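Local coordinates for citrate lyase, subunit 1 (Methanosaeta concilii, PDB 6HXI), which probably cleaves citrate with ATP and coenzyme A to give acetyl-CoA and oxaloacetate, and binds coenzyme A and a sodium ion, at residues R272-V277 with L322-R327. Residues are numbered along the deposited sequence; the frame is centred on the assembly and turned at random.
Sequences RVWTMV and LDLMTR
Trp-274 of strand 273-275 packs on Leu-324 and Met-325 of segment 322-327, a buried apolar contact between the parallel sheet of the citrate-binding region and helix 311-325 lying against it. Met-325 lies against one face of the indole: its CG makes a CH-pi contact 3.7 Å from the centroid of the five-membered ring of Trp-274, 17° off the ring normal and offset toward the rim. Trp-274 CD1 is the ring atom nearest to Met-325 CG, at 3.5 Å. With CG anti to the backbone N (chi1 -156°) and the chain extended beyond it, the two side chains pass each other in opposite directions, and Met-325 SD comes to 4.2 Å from the same centroid, an oblique Met-aromatic contact, while CE reaches CB of Trp-274. At the far end of the indole, Leu-324 crosses at about a right angle, its CB 3.5 Å from Trp-274 CH2. Ile-321 and Ala-300 also touch the tryptophan. Trp-274 NE1 makes a weak hydrogen bond to Gly-271 O, and the backbone of Trp-274 pairs with strand 334-338. No hydrogen bond links the two segments, so cohesion between them rests on dispersion, including the weak C-H and sulfur contacts with the indole.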
ATOM      1  N   ARG C 272      30.025 -61.744  -9.245  1.00 61.44           N
ATOM      2  CA  ARG C 272      29.879 -61.415  -7.826  1.00 61.28           C
ATOM      3  C   ARG C 272      30.593 -60.094  -7.426  1.00 64.44           C
ATOM      4  O   ARG C 272      30.392 -59.632  -6.301  1.00 62.81           O
ATOM      5  CB  ARG C 272      30.268 -62.597  -6.901  1.00 65.62           C
ATOM      6  CG  ARG C 272      31.729 -63.072  -6.962  1.00 74.13           C
ATOM      7  CD  ARG C 272      32.026 -64.211  -5.981  1.00 82.88           C
ATOM      8  NE  ARG C 272      31.753 -63.832  -4.591  1.00 88.64           N
ATOM      9  CZ  ARG C 272      32.623 -63.229  -3.787  1.00100.88           C
ATOM     10  NH1 ARG C 272      33.851 -62.954  -4.210  1.00 86.87           N
ATOM     11  NH2 ARG C 272      32.274 -62.896  -2.552  1.00 88.90           N
ATOM     12  N   VAL C 273      31.379 -59.467  -8.342  1.00 61.30           N
ATOM     13  CA  VAL C 273      32.039 -58.185  -8.033  1.00 60.68           C
ATOM     14  C   VAL C 273      31.350 -57.008  -8.753  1.00 64.70           C
ATOM     15  O   VAL C 273      31.417 -56.879  -9.986  1.00 64.49           O
ATOM     16  CB  VAL C 273      33.579 -58.145  -8.231  1.00 64.50           C
ATOM     17  CG1 VAL C 273      34.175 -56.847  -7.660  1.00 62.04           C
ATOM     18  CG2 VAL C 273      34.253 -59.363  -7.627  1.00 66.75           C
ATOM     19  N   TRP C 274      30.694 -56.155  -7.980  1.00 60.16           N
ATOM     20  CA  TRP C 274      30.054 -54.988  -8.568  1.00 58.60           C
ATOM     21  C   TRP C 274      30.776 -53.727  -8.124  1.00 63.22           C
ATOM     22  O   TRP C 274      31.373 -53.674  -7.032  1.00 63.67           O
ATOM     23  CB  TRP C 274      28.555 -54.940  -8.264  1.00 57.04           C
ATOM     24  CG  TRP C 274      27.773 -56.023  -8.942  1.00 59.29           C
ATOM     25  CD1 TRP C 274      27.702 -57.336  -8.578  1.00 64.41           C
ATOM     26  CD2 TRP C 274      26.941 -55.880 -10.101  1.00 58.62           C
ATOM     27  NE1 TRP C 274      26.873 -58.020  -9.437  1.00 65.19           N
ATOM     28  CE2 TRP C 274      26.386 -57.149 -10.376  1.00 64.82           C
ATOM     29  CE3 TRP C 274      26.626 -54.806 -10.948  1.00 57.98           C
ATOM     30  CZ2 TRP C 274      25.539 -57.372 -11.463  1.00 64.10           C
ATOM     31  CZ3 TRP C 274      25.761 -55.022 -12.008  1.00 59.49           C
ATOM     32  CH2 TRP C 274      25.234 -56.291 -12.259  1.00 62.12           C
ATOM     33  N   THR C 275      30.773 -52.730  -8.999  1.00 57.56           N
ATOM     34  CA  THR C 275      31.465 -51.495  -8.708  1.00 56.87           C
ATOM     35  C   THR C 275      30.621 -50.255  -8.957  1.00 62.28           C
ATOM     36  O   THR C 275      29.853 -50.181  -9.929  1.00 62.96           O
ATOM     37  CB  THR C 275      32.782 -51.408  -9.507  1.00 65.35           C
ATOM     38  OG1 THR C 275      32.513 -51.517 -10.912  1.00 63.30           O
ATOM     39  CG2 THR C 275      33.831 -52.425  -9.052  1.00 61.98           C
ATOM     40  N   MET C 276      30.801 -49.261  -8.092  1.00 57.54           N
ATOM     41  CA  MET C 276      30.185 -47.956  -8.238  1.00 56.26           C
ATOM     42  C   MET C 276      31.268 -46.954  -7.898  1.00 56.51           C
ATOM     43  O   MET C 276      31.345 -46.435  -6.782  1.00 56.31           O
ATOM     44  CB  MET C 276      28.915 -47.797  -7.408  1.00 59.80           C
ATOM     45  CG  MET C 276      28.211 -46.497  -7.703  1.00 64.29           C
ATOM     46  SD  MET C 276      26.509 -46.451  -7.133  1.00 72.36           S
ATOM     47  CE  MET C 276      26.715 -47.003  -5.421  1.00 70.62           C
ATOM     48  N   VAL C 277      32.154 -46.753  -8.871  1.00 50.74           N
ATOM     49  CA  VAL C 277      33.334 -45.900  -8.744  1.00 49.27           C
ATOM     50  C   VAL C 277      33.104 -44.526  -9.368  1.00 50.15           C
ATOM     51  O   VAL C 277      32.541 -44.412 -10.456  1.00 49.06           O
ATOM     52  CB  VAL C 277      34.621 -46.599  -9.279  1.00 51.99           C
ATOM     53  CG1 VAL C 277      35.850 -45.722  -9.081  1.00 50.87           C
ATOM     54  CG2 VAL C 277      34.822 -47.958  -8.611  1.00 53.13           C
ATOM     55  N   LEU C 322      21.891 -51.970  -7.814  1.00 62.42           N
ATOM     56  CA  LEU C 322      21.300 -52.833  -6.789  1.00 63.35           C
ATOM     57  C   LEU C 322      20.318 -53.813  -7.382  1.00 66.73           C
ATOM     58  O   LEU C 322      20.392 -54.991  -7.059  1.00 67.43           O
ATOM     59  CB  LEU C 322      20.655 -52.037  -5.648  1.00 62.98           C
ATOM     60  CG  LEU C 322      21.620 -51.282  -4.746  1.00 65.92           C
ATOM     61  CD1 LEU C 322      20.900 -50.282  -3.936  1.00 65.65           C
ATOM     62  CD2 LEU C 322      22.415 -52.217  -3.862  1.00 67.91           C
ATOM     63  N   ASP C 323      19.452 -53.346  -8.299  1.00 62.37           N
ATOM     64  CA  ASP C 323      18.466 -54.186  -8.984  1.00 63.63           C
ATOM     65  C   ASP C 323      19.131 -55.386  -9.632  1.00 67.42           C
ATOM     66  O   ASP C 323      18.782 -56.513  -9.300  1.00 69.08           O
ATOM     67  CB  ASP C 323      17.667 -53.385 -10.040  1.00 64.69           C
ATOM     68  CG  ASP C 323      16.622 -54.196 -10.793  1.00 78.13           C
ATOM     69  OD1 ASP C 323      16.065 -55.150 -10.200  1.00 82.03           O
ATOM     70  OD2 ASP C 323      16.355 -53.873 -11.966  1.00 84.25           O
ATOM     71  N   LEU C 324      20.108 -55.135 -10.523  1.00 62.82           N
ATOM     72  CA  LEU C 324      20.867 -56.133 -11.285  1.00 63.21           C
ATOM     73  C   LEU C 324      21.647 -57.124 -10.413  1.00 69.74           C
ATOM     74  O   LEU C 324      21.819 -58.279 -10.803  1.00 71.13           O
ATOM     75  CB  LEU C 324      21.822 -55.427 -12.253  1.00 61.09           C
ATOM     76  CG  LEU C 324      21.193 -54.695 -13.436  1.00 63.51           C
ATOM     77  CD1 LEU C 324      22.112 -53.580 -13.924  1.00 61.15           C
ATOM     78  CD2 LEU C 324      20.863 -55.660 -14.564  1.00 65.16           C
ATOM     79  N   MET C 325      22.123 -56.657  -9.252  1.00 66.31           N
ATOM     80  CA  MET C 325      22.897 -57.384  -8.247  1.00 67.08           C
ATOM     81  C   MET C 325      22.030 -58.318  -7.360  1.00 72.45           C
ATOM     82  O   MET C 325      22.570 -59.223  -6.720  1.00 73.24           O
ATOM     83  CB  MET C 325      23.570 -56.337  -7.354  1.00 67.86           C
ATOM     84  CG  MET C 325      24.798 -56.810  -6.666  1.00 72.11           C
ATOM     85  SD  MET C 325      25.643 -55.440  -5.844  1.00 73.98           S
ATOM     86  CE  MET C 325      26.995 -56.345  -5.115  1.00 71.68           C
ATOM     87  N   THR C 326      20.710 -58.070  -7.290  1.00 68.99           N
ATOM     88  CA  THR C 326      19.781 -58.793  -6.413  1.00 71.01           C
ATOM     89  C   THR C 326      18.814 -59.737  -7.166  1.00 80.02           C
ATOM     90  O   THR C 326      17.885 -60.290  -6.561  1.00 81.84           O
ATOM     91  CB  THR C 326      19.033 -57.801  -5.517  1.00 74.84           C
ATOM     92  OG1 THR C 326      18.289 -56.891  -6.328  1.00 74.56           O
ATOM     93  CG2 THR C 326      19.963 -57.046  -4.555  1.00 69.25           C
ATOM     94  N   ARG C 327      19.051 -59.938  -8.471  1.00 77.32           N
ATOM     95  CA  ARG C 327      18.248 -60.820  -9.304  1.00 79.30           C
ATOM     96  C   ARG C 327      18.593 -62.281  -9.006  1.00 88.37           C
ATOM     97  O   ARG C 327      17.696 -63.073  -8.718  1.00 90.06           O
ATOM     98  CB  ARG C 327      18.438 -60.474 -10.786  1.00 76.85           C
ATOM     99  CG  ARG C 327      17.727 -59.180 -11.157  1.00 81.66           C
ATOM    100  CD  ARG C 327      18.175 -58.610 -12.484  1.00 79.69           C
ATOM    101  NE  ARG C 327      17.514 -57.332 -12.750  1.00 72.35           N
ATOM    102  CZ  ARG C 327      17.286 -56.833 -13.961  1.00 84.35           C
ATOM    103  NH1 ARG C 327      17.651 -57.507 -15.047  1.00 58.86           N
ATOM    104  NH2 ARG C 327      16.679 -55.661 -14.097  1.00 81.23           N
TER